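Local atomic coordinates of putative acetoin utilization protein, acetoin dehydrogenase (Thermus thermophilus, PDB entry 5AWE), a protein that is of unknown function but combines a pair of CBS domains with an ACT domain, an architecture consistent with sensing a small-molecule ligand. Residues P11-P16 and P36-G41. Numbering follows the deposited sequence.
Sequences PVVVAP and PVMEGG
V14 and V37 pair through their backbones in a single parallel-type beta bridge, where the segment leading into helix 20-30 of the first CBS domain runs beside the end of strand 34-39. Two hydrogen bonds make the bridge, V14 giving one and accepting the other: its N reaches P36 O at 3.3 Å, lying in the plane of that carbonyl but with a bent N-H, and its O takes M38 N at 2.9 Å, the donor sitting almost straight ahead of the C=O. The CA of V37 also leans on V14 O, a CA-H...O contact of 3.4 Å. The two chain directions diverge by 51°, and the pairing stops at this one bridge.

Apolar contacts fill in around it. V13 touches both P36 and M38: its CG1 meets the P36 ring at CG, the two side chains crossing at about a right angle, while its CB lies 3.7 Å from M38 CG. M38, a selenomethionine, then bends at chi2 and chi3 and carries its end away from residues 11-16; L117 of strand 116-122 touches V13, P36 and M38. V37 divides its branches. Its CG2 packs on V14 CG1 at 3.8 Å. V37 CG1, anti to the backbone N (chi1 -176°), is turned to the P16 ring and comes closest at P16 N, 3.5 Å.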
loop_
_atom_site.group_PDB
_atom_site.type_symbol
_atom_site.label_atom_id
_atom_site.label_comp_id
_atom_site.label_asym_id
_atom_site.label_seq_id
_atom_site.Cartn_x
_atom_site.Cartn_y
_atom_site.Cartn_z
ATOM N N PRO A 11 21.682 -21.309 8.338
ATOM C CA PRO A 11 20.716 -20.416 7.691
ATOM C C PRO A 11 20.306 -19.271 8.613
ATOM O O PRO A 11 20.555 -19.312 9.821
ATOM C CB PRO A 11 19.541 -21.334 7.372
ATOM C CG PRO A 11 19.602 -22.374 8.434
ATOM C CD PRO A 11 21.067 -22.594 8.717
ATOM N N VAL A 12 19.677 -18.255 8.037
ATOM C CA VAL A 12 19.146 -17.152 8.820
ATOM C C VAL A 12 17.885 -17.616 9.522
ATOM O O VAL A 12 17.051 -18.285 8.926
ATOM C CB VAL A 12 18.793 -15.953 7.924
ATOM C CG1 VAL A 12 18.211 -14.828 8.767
ATOM C CG2 VAL A 12 20.037 -15.484 7.179
ATOM N N VAL A 13 17.745 -17.275 10.792
ATOM C CA VAL A 13 16.529 -17.614 11.499
ATOM C C VAL A 13 15.923 -16.334 12.031
ATOM O O VAL A 13 16.501 -15.263 11.899
ATOM C CB VAL A 13 16.791 -18.601 12.669
ATOM C CG1 VAL A 13 17.503 -19.839 12.152
ATOM C CG2 VAL A 13 17.610 -17.931 13.756
ATOM N N VAL A 14 14.749 -16.443 12.626
ATOM C CA VAL A 14 14.023 -15.269 13.040
ATOM C C VAL A 14 13.267 -15.689 14.297
ATOM O O VAL A 14 13.200 -16.882 14.610
ATOM C CB VAL A 14 13.068 -14.818 11.887
ATOM C CG1 VAL A 14 11.678 -15.394 12.080
ATOM C CG2 VAL A 14 13.060 -13.317 11.768
ATOM N N ALA A 15 12.728 -14.717 15.027
ATOM C CA ALA A 15 11.955 -15.006 16.230
ATOM C C ALA A 15 10.480 -14.683 15.985
ATOM O O ALA A 15 10.151 -13.809 15.187
ATOM C CB ALA A 15 12.490 -14.194 17.407
ATOM N N PRO A 16 9.573 -15.381 16.687
ATOM C CA PRO A 16 8.129 -15.170 16.535
ATOM C C PRO A 16 7.680 -13.707 16.646
ATOM O O PRO A 16 6.716 -13.293 15.994
ATOM C CB PRO A 16 7.521 -16.040 17.635
ATOM C CG PRO A 16 8.577 -17.058 17.944
ATOM C CD PRO A 16 9.879 -16.342 17.762
ATOM N N PRO A 36 13.198 -20.253 8.987
ATOM C CA PRO A 36 12.761 -21.066 10.125
ATOM C C PRO A 36 12.629 -20.130 11.319
ATOM O O PRO A 36 13.325 -19.121 11.376
ATOM C CB PRO A 36 13.886 -22.088 10.298
ATOM C CG PRO A 36 15.081 -21.453 9.654
ATOM C CD PRO A 36 14.559 -20.595 8.540
ATOM N N VAL A 37 11.728 -20.442 12.245
ATOM C CA VAL A 37 11.492 -19.572 13.390
ATOM C C VAL A 37 11.915 -20.228 14.705
ATOM O O VAL A 37 11.327 -21.223 15.127
ATOM C CB VAL A 37 10.004 -19.177 13.485
ATOM C CG1 VAL A 37 9.801 -18.180 14.630
ATOM C CG2 VAL A 37 9.544 -18.561 12.167
HETATM N N MSE A 38 12.931 -19.653 15.346
HETATM C CA MSE A 38 13.461 -20.163 16.618
HETATM C C MSE A 38 12.873 -19.467 17.848
HETATM O O MSE A 38 12.680 -18.253 17.863
HETATM C CB MSE A 38 14.991 -20.015 16.667
HETATM C CG MSE A 38 15.734 -20.725 15.543
HETATM SE SE MSE A 38 15.380 -22.471 15.517
HETATM C CE MSE A 38 16.310 -23.051 16.981
ATOM N N GLU A 39 12.603 -20.250 18.883
ATOM C CA GLU A 39 12.230 -19.709 20.181
ATOM C C GLU A 39 12.653 -20.690 21.277
ATOM O O GLU A 39 12.489 -21.904 21.133
ATOM C CB GLU A 39 10.720 -19.484 20.244
ATOM C CG GLU A 39 10.251 -18.780 21.510
ATOM C CD GLU A 39 8.757 -18.514 21.508
ATOM O OE1 GLU A 39 7.991 -19.449 21.186
ATOM O OE2 GLU A 39 8.351 -17.372 21.825
ATOM N N GLY A 40 13.195 -20.165 22.369
ATOM C CA GLY A 40 13.647 -21.037 23.436
ATOM C C GLY A 40 14.688 -22.014 22.924
ATOM O O GLY A 40 14.898 -23.079 23.504
ATOM N N GLY A 41 15.337 -21.651 21.822
ATOM C CA GLY A 41 16.334 -22.526 21.232
ATOM C C GLY A 41 15.730 -23.738 20.545
ATOM O O GLY A 41 16.437 -24.691 20.224
#